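Local coordinates for sister chromatid cohesion protein (Chaetomium thermophilum, PDB 5T8V) that probably acts as a cohesin loader that helps place cohesin on chromatin, and is represented here by the C-terminal HEAT-repeat fragment of Scc2, at residues M43-S48 against L120-A125; A983-N988 against V1039-P1044. All blocks are in the same frame, centred on the assembly; numbering follows the deposited sequence.

Overall arrangement
Both contacts belong to a long, almost entirely helical HEAT-repeat chain, and no ligand is involved in either. Interaction 1 lies near the N-terminal end of the fragment, 73 Å from the centre of the chain. Interaction 2 lies 60 Å from that centre, on the opposite side. The centres of the two contacts are 130 Å apart and their nearest atoms about 113 Å apart, so they do not touch. Interaction 1 packs a small beta hairpin on a helix by van der Waals contacts, without a hydrogen bond between the two segments. Interaction 2 joins the last turns of two helices and adds a hydrogen bond from a serine hydroxyl to a backbone oxygen and a weak one between lysine and glutamine side chains.

Interaction 1 of 2, residues M43-S48 against L120-A125; sequences MAIFLS and LPNLEA
Ile45 and Leu47 carry a small two-stranded beta hairpin against the start of helix 120-136. Ile45 sits in strand 44-46, which pairs antiparallel with strand 52-54. Leu47 follows just after the strand. The strand and the helix segment cross at 126° between their N-to-C directions. The nearest CA atoms are those of Ile45 and Asn122, 8.1 Å apart, so side chains bridge the space.

Ile45 does most of the work. Its CG1 lies beside the backbone N (chi1 -71°), and the chain then runs on extended (chi2 174°). This carries CD1 to the helix, where it meets the first turn between Pro121 and Ala125. CD1 is 4.2 Å from CB of Pro121 and 4.4 Å from CB of Ala125. The backbone O of Pro121 is also near, 4.1 Å from Ile45 CD1. That oxygen already accepts the helical hydrogen bond from Ala125 N. The other branch of Ile45 turns to Asn122, with CG2 3.7 Å from OD1.

Asn122 reaches back toward the strand with its amide end. Leu47 passes alongside it, the two side chains running in opposite directions. Only the CD2 branch touches: it is 3.9 Å from Asn122 OD1 and 4.0 Å from ND2. The amide is thus bordered by methyl groups of both Ile45 and Leu47. No hydrogen bond links the two segments, and the contact is a small one near the surface.

Helix 81-96 lies beside this contact, where Gln96 touches both Leu47 and Asn122. Ala44 of the strand meets Val31 and Ala34 of helix 9-36. Helix 120-136 in turn packs on helix 190-213, with Leu120 and Leu123 both on Leu196.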
ATOM      1  N   MET A  43      45.778 -55.422  29.569  1.00 50.74           N
ATOM      2  CA  MET A  43      44.432 -55.530  29.018  1.00 45.81           C
ATOM      3  C   MET A  43      43.343 -55.522  30.079  1.00 42.01           C
ATOM      4  O   MET A  43      42.280 -54.943  29.857  1.00 40.69           O
ATOM      5  CB  MET A  43      44.304 -56.812  28.188  1.00 46.38           C
ATOM      6  CG  MET A  43      45.037 -56.769  26.856  1.00 46.40           C
ATOM      7  SD  MET A  43      44.914 -58.322  25.948  1.00 46.54           S
ATOM      8  CE  MET A  43      45.466 -57.814  24.322  1.00 46.30           C
ATOM      9  N   ALA A  44      43.582 -56.147  31.226  1.00 29.14           N
ATOM     10  CA  ALA A  44      42.584 -56.256  32.279  1.00 28.65           C
ATOM     11  C   ALA A  44      42.883 -55.283  33.415  1.00 28.66           C
ATOM     12  O   ALA A  44      43.968 -54.706  33.516  1.00 29.38           O
ATOM     13  CB  ALA A  44      42.524 -57.691  32.812  1.00 30.34           C
ATOM     14  N   ILE A  45      41.887 -55.110  34.279  1.00 34.98           N
ATOM     15  CA  ILE A  45      41.980 -54.264  35.461  1.00 35.02           C
ATOM     16  C   ILE A  45      41.648 -55.122  36.671  1.00 37.32           C
ATOM     17  O   ILE A  45      40.635 -55.833  36.676  1.00 36.77           O
ATOM     18  CB  ILE A  45      41.033 -53.050  35.369  1.00 32.76           C
ATOM     19  CG1 ILE A  45      41.558 -52.055  34.329  1.00 31.55           C
ATOM     20  CG2 ILE A  45      40.876 -52.373  36.738  1.00 33.19           C
ATOM     21  CD1 ILE A  45      40.631 -50.880  34.060  1.00 29.33           C
ATOM     22  N   PHE A  46      42.504 -55.058  37.687  1.00 39.22           N
ATOM     23  CA  PHE A  46      42.311 -55.804  38.922  1.00 41.91           C
ATOM     24  C   PHE A  46      41.486 -54.964  39.891  1.00 43.59           C
ATOM     25  O   PHE A  46      41.889 -53.853  40.253  1.00 42.79           O
ATOM     26  CB  PHE A  46      43.659 -56.171  39.537  1.00 43.25           C
ATOM     27  CG  PHE A  46      43.551 -56.896  40.846  1.00 45.22           C
ATOM     28  CD1 PHE A  46      43.358 -58.266  40.879  1.00 46.34           C
ATOM     29  CD2 PHE A  46      43.648 -56.211  42.044  1.00 45.73           C
ATOM     30  CE1 PHE A  46      43.262 -58.938  42.080  1.00 49.08           C
ATOM     31  CE2 PHE A  46      43.551 -56.878  43.250  1.00 47.85           C
ATOM     32  CZ  PHE A  46      43.357 -58.242  43.269  1.00 49.86           C
ATOM     33  N   LEU A  47      40.334 -55.493  40.303  1.00 41.56           N
ATOM     34  CA  LEU A  47      39.477 -54.813  41.267  1.00 44.69           C
ATOM     35  C   LEU A  47      39.620 -55.464  42.637  1.00 49.46           C
ATOM     36  O   LEU A  47      40.296 -54.924  43.518  1.00 50.52           O
ATOM     37  CB  LEU A  47      38.020 -54.839  40.799  1.00 43.94           C
ATOM     38  CG  LEU A  47      37.739 -54.129  39.471  1.00 41.95           C
ATOM     39  CD1 LEU A  47      36.298 -54.350  39.037  1.00 41.09           C
ATOM     40  CD2 LEU A  47      38.044 -52.638  39.565  1.00 40.87           C
ATOM     41  N   SER A  48      38.987 -56.615  42.825  1.00 51.00           N
ATOM     42  CA  SER A  48      39.164 -57.438  44.012  1.00 55.81           C
ATOM     43  C   SER A  48      39.969 -58.679  43.642  1.00 57.77           C
ATOM     44  O   SER A  48      40.382 -58.863  42.494  1.00 57.38           O
ATOM     45  CB  SER A  48      37.809 -57.815  44.614  1.00 57.95           C
ATOM     46  OG  SER A  48      37.049 -58.597  43.708  1.00 57.99           O
ATOM     47  N   LEU A 120      38.640 -42.522  35.562  1.00 27.71           N
ATOM     48  CA  LEU A 120      38.466 -42.749  34.130  1.00 26.10           C
ATOM     49  C   LEU A 120      38.734 -44.186  33.704  1.00 26.06           C
ATOM     50  O   LEU A 120      38.020 -44.672  32.811  1.00 26.41           O
ATOM     51  CB  LEU A 120      39.358 -41.782  33.340  1.00 25.59           C
ATOM     52  CG  LEU A 120      39.083 -40.285  33.512  1.00 25.52           C
ATOM     53  CD1 LEU A 120      39.898 -39.500  32.496  1.00 26.67           C
ATOM     54  CD2 LEU A 120      37.601 -39.948  33.379  1.00 23.96           C
ATOM     55  N   PRO A 121      39.720 -44.904  34.248  1.00 21.44           N
ATOM     56  CA  PRO A 121      39.900 -46.306  33.842  1.00 21.51           C
ATOM     57  C   PRO A 121      38.652 -47.151  34.055  1.00 20.96           C
ATOM     58  O   PRO A 121      38.148 -47.776  33.114  1.00 20.22           O
ATOM     59  CB  PRO A 121      41.064 -46.771  34.724  1.00 23.09           C
ATOM     60  CG  PRO A 121      41.846 -45.533  34.978  1.00 23.69           C
ATOM     61  CD  PRO A 121      40.827 -44.435  35.097  1.00 22.81           C
ATOM     62  N   ASN A 122      38.136 -47.171  35.287  1.00 26.14           N
ATOM     63  CA  ASN A 122      36.941 -47.959  35.575  1.00 26.17           C
ATOM     64  C   ASN A 122      35.718 -47.404  34.852  1.00 25.37           C
ATOM     65  O   ASN A 122      34.907 -48.169  34.314  1.00 24.71           O
ATOM     66  CB  ASN A 122      36.693 -48.005  37.081  1.00 27.84           C
ATOM     67  CG  ASN A 122      37.735 -48.818  37.819  1.00 29.89           C
ATOM     68  OD1 ASN A 122      38.461 -49.611  37.220  1.00 30.14           O
ATOM     69  ND2 ASN A 122      37.809 -48.631  39.132  1.00 31.70           N
ATOM     70  N   LEU A 123      35.562 -46.080  34.833  1.00 29.65           N
ATOM     71  CA  LEU A 123      34.411 -45.474  34.170  1.00 28.09           C
ATOM     72  C   LEU A 123      34.366 -45.853  32.694  1.00 27.02           C
ATOM     73  O   LEU A 123      33.362 -46.381  32.202  1.00 27.77           O
ATOM     74  CB  LEU A 123      34.456 -43.955  34.341  1.00 27.72           C
ATOM     75  CG  LEU A 123      33.422 -43.153  33.548  1.00 26.99           C
ATOM     76  CD1 LEU A 123      32.009 -43.618  33.867  1.00 27.23           C
ATOM     77  CD2 LEU A 123      33.577 -41.669  33.832  1.00 26.89           C
ATOM     78  N   GLU A 124      35.452 -45.582  31.968  1.00 25.20           N
ATOM     79  CA  GLU A 124      35.520 -45.935  30.553  1.00 25.61           C
ATOM     80  C   GLU A 124      35.329 -47.432  30.355  1.00 25.80           C
ATOM     81  O   GLU A 124      34.585 -47.865  29.464  1.00 27.22           O
ATOM     82  CB  GLU A 124      36.858 -45.484  29.966  1.00 26.63           C
ATOM     83  CG  GLU A 124      36.937 -43.991  29.695  1.00 27.84           C
ATOM     84  CD  GLU A 124      38.249 -43.582  29.059  1.00 29.20           C
ATOM     85  OE1 GLU A 124      39.208 -43.290  29.804  1.00 29.67           O
ATOM     86  OE2 GLU A 124      38.320 -43.560  27.812  1.00 29.94           O
ATOM     87  N   ALA A 125      36.000 -48.242  31.178  1.00 21.59           N
ATOM     88  CA  ALA A 125      35.825 -49.687  31.098  1.00 20.63           C
ATOM     89  C   ALA A 125      34.351 -50.065  31.186  1.00 20.37           C
ATOM     90  O   ALA A 125      33.894 -50.985  30.496  1.00 21.52           O
ATOM     91  CB  ALA A 125      36.627 -50.369  32.205  1.00 21.02           C
TER

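Interaction 2 of 2, residues A983-N988 against V1039-P1044; sequences AGKHCN and VCQSSP
The amide of Gln1041 offers its oxygen to Lys985: OE1 lies 3.0 Å from NZ, a weak hydrogen bond. The His986 ring has CG of Lys985 over one face, 4.0 Å above the plane and offset toward the rim. Its NE2 makes a weak hydrogen bond to Asp923. The third flat group, the poorly ordered amide of Asn988, has ND2 3.3 Å from Ser1043 OG, while its OD1 is hydrogen-bonded to Ser1009.

Lys985 stretches out with CG opposite the backbone N (chi1 178°) and crosses the Gln1041 side chain at a slant. Its CD is 3.6 Å from OE1. NZ also has a long, weak ion pair with Asp923 of helix 919-935. With an alanine here, Gln1041 OE1 would probably lose its lysine partner and the rim of one His986 face the methylene lying over it.

The contact joins the last turns of helices 969-986 and 1026-1042 in the HEAT-repeat array; these end turns run in much the same direction. The backbones come close at Gly984, whose CA is 4.6 Å from that of Val1039. CG2 of Val1039 lies 4.3 Å from the same glycine CA. Helix 1009-1016 covers Val1039 through Met1012 and Val1013. Ser1042 OG donates to the backbone O of Lys985 at 2.7 Å, in the carbonyl plane and on a lone pair (C=O...donor angle 123°).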
ATOM      1  N   ALA A 983     -11.879  54.070 -24.925  1.00 42.63           N
ATOM      2  CA  ALA A 983     -11.116  55.287 -24.671  1.00 42.76           C
ATOM      3  C   ALA A 983     -11.388  55.807 -23.267  1.00 44.40           C
ATOM      4  O   ALA A 983     -10.458  56.088 -22.504  1.00 44.83           O
ATOM      5  CB  ALA A 983     -11.459  56.346 -25.719  1.00 42.54           C
ATOM      6  N   GLY A 984     -12.666  55.930 -22.905  1.00 40.38           N
ATOM      7  CA  GLY A 984     -13.005  56.342 -21.554  1.00 42.15           C
ATOM      8  C   GLY A 984     -12.455  55.406 -20.498  1.00 42.42           C
ATOM      9  O   GLY A 984     -12.132  55.838 -19.388  1.00 44.14           O
ATOM     10  N   LYS A 985     -12.331  54.118 -20.826  1.00 39.65           N
ATOM     11  CA  LYS A 985     -11.826  53.153 -19.854  1.00 40.85           C
ATOM     12  C   LYS A 985     -10.342  53.368 -19.583  1.00 42.48           C
ATOM     13  O   LYS A 985      -9.912  53.390 -18.424  1.00 43.78           O
ATOM     14  CB  LYS A 985     -12.075  51.726 -20.346  1.00 39.53           C
ATOM     15  CG  LYS A 985     -11.536  50.652 -19.406  1.00 39.90           C
ATOM     16  CD  LYS A 985     -11.940  49.258 -19.855  1.00 39.19           C
ATOM     17  CE  LYS A 985     -11.368  48.183 -18.944  1.00 39.62           C
ATOM     18  NZ  LYS A 985     -12.236  46.972 -18.892  1.00 39.89           N
ATOM     19  N   HIS A 986      -9.543  53.527 -20.638  1.00 38.63           N
ATOM     20  CA  HIS A 986      -8.091  53.566 -20.495  1.00 39.94           C
ATOM     21  C   HIS A 986      -7.523  54.979 -20.463  1.00 44.07           C
ATOM     22  O   HIS A 986      -6.681  55.286 -19.614  1.00 45.80           O
ATOM     23  CB  HIS A 986      -7.438  52.773 -21.631  1.00 38.30           C
ATOM     24  CG  HIS A 986      -7.746  51.310 -21.590  1.00 37.87           C
ATOM     25  ND1 HIS A 986      -7.057  50.429 -20.787  1.00 38.23           N
ATOM     26  CD2 HIS A 986      -8.677  50.577 -22.244  1.00 37.35           C
ATOM     27  CE1 HIS A 986      -7.548  49.214 -20.949  1.00 38.00           C
ATOM     28  NE2 HIS A 986      -8.531  49.276 -21.830  1.00 37.47           N
ATOM     29  N   CYS A 987      -7.957  55.846 -21.373  1.00 61.60           N
ATOM     30  CA  CYS A 987      -7.397  57.186 -21.519  1.00 65.69           C
ATOM     31  C   CYS A 987      -8.483  58.214 -21.239  1.00 71.06           C
ATOM     32  O   CYS A 987      -9.419  58.364 -22.031  1.00 71.81           O
ATOM     33  CB  CYS A 987      -6.814  57.375 -22.917  1.00 63.67           C
ATOM     34  SG  CYS A 987      -7.837  56.727 -24.246  1.00 60.71           S
ATOM     35  N   ASN A 988      -8.355  58.925 -20.124  1.00 81.28           N
ATOM     36  CA  ASN A 988      -9.273  60.001 -19.777  1.00 86.26           C
ATOM     37  C   ASN A 988      -8.587  61.323 -20.098  1.00 87.90           C
ATOM     38  O   ASN A 988      -7.647  61.729 -19.405  1.00 88.78           O
ATOM     39  CB  ASN A 988      -9.680  59.926 -18.308  1.00 91.01           C
ATOM     40  CG  ASN A 988     -11.120  60.355 -18.080  1.00 92.29           C
ATOM     41  OD1 ASN A 988     -11.951  60.286 -18.987  1.00 90.51           O
ATOM     42  ND2 ASN A 988     -11.420  60.798 -16.865  1.00 95.80           N
ATOM     43  N   VAL A1039     -16.980  53.509 -19.622  1.00 36.48           N
ATOM     44  CA  VAL A1039     -16.619  54.862 -19.208  1.00 37.99           C
ATOM     45  C   VAL A1039     -16.728  54.999 -17.695  1.00 38.52           C
ATOM     46  O   VAL A1039     -15.810  55.494 -17.030  1.00 39.68           O
ATOM     47  CB  VAL A1039     -17.499  55.896 -19.931  1.00 38.59           C
ATOM     48  CG1 VAL A1039     -17.234  57.303 -19.400  1.00 40.41           C
ATOM     49  CG2 VAL A1039     -17.255  55.840 -21.433  1.00 38.33           C
ATOM     50  N   CYS A1040     -17.854  54.560 -17.129  1.00 44.26           N
ATOM     51  CA  CYS A1040     -18.109  54.781 -15.710  1.00 45.50           C
ATOM     52  C   CYS A1040     -17.131  54.007 -14.836  1.00 45.55           C
ATOM     53  O   CYS A1040     -16.710  54.502 -13.784  1.00 47.08           O
ATOM     54  CB  CYS A1040     -19.546  54.392 -15.369  1.00 45.54           C
ATOM     55  SG  CYS A1040     -20.796  55.470 -16.093  1.00 46.75           S
ATOM     56  N   GLN A1041     -16.755  52.792 -15.246  1.00 41.11           N
ATOM     57  CA  GLN A1041     -15.898  51.978 -14.389  1.00 40.86           C
ATOM     58  C   GLN A1041     -14.576  52.674 -14.092  1.00 41.81           C
ATOM     59  O   GLN A1041     -13.970  52.429 -13.043  1.00 42.76           O
ATOM     60  CB  GLN A1041     -15.657  50.608 -15.025  1.00 39.75           C
ATOM     61  CG  GLN A1041     -14.561  50.567 -16.076  1.00 39.38           C
ATOM     62  CD  GLN A1041     -14.338  49.172 -16.615  1.00 38.26           C
ATOM     63  OE1 GLN A1041     -13.220  48.660 -16.592  1.00 38.46           O
ATOM     64  NE2 GLN A1041     -15.405  48.546 -17.100  1.00 37.45           N
ATOM     65  N   SER A1042     -14.115  53.545 -14.993  1.00 39.36           N
ATOM     66  CA  SER A1042     -12.894  54.311 -14.780  1.00 41.09           C
ATOM     67  C   SER A1042     -13.158  55.759 -14.386  1.00 42.76           C
ATOM     68  O   SER A1042     -12.213  56.465 -14.015  1.00 44.57           O
ATOM     69  CB  SER A1042     -12.023  54.281 -16.039  1.00 41.17           C
ATOM     70  OG  SER A1042     -11.504  52.980 -16.262  1.00 40.19           O
ATOM     71  N   SER A1043     -14.405  56.217 -14.461  1.00 47.51           N
ATOM     72  CA  SER A1043     -14.805  57.539 -13.978  1.00 49.45           C
ATOM     73  C   SER A1043     -16.050  57.360 -13.120  1.00 48.51           C
ATOM     74  O   SER A1043     -17.158  57.743 -13.515  1.00 47.60           O
ATOM     75  CB  SER A1043     -15.059  58.503 -15.137  1.00 50.34           C
ATOM     76  OG  SER A1043     -13.865  58.755 -15.860  1.00 50.79           O
ATOM     77  N   PRO A1044     -15.900  56.775 -11.930  1.00 47.20           N
ATOM     78  CA  PRO A1044     -17.083  56.357 -11.160  1.00 47.77           C
ATOM     79  C   PRO A1044     -18.057  57.478 -10.845  1.00 49.43           C
ATOM     80  O   PRO A1044     -19.238  57.194 -10.608  1.00 48.75           O
ATOM     81  CB  PRO A1044     -16.477  55.771  -9.877  1.00 47.91           C
ATOM     82  CG  PRO A1044     -15.087  55.381 -10.255  1.00 47.20           C
ATOM     83  CD  PRO A1044     -14.644  56.395 -11.258  1.00 47.39           C
TER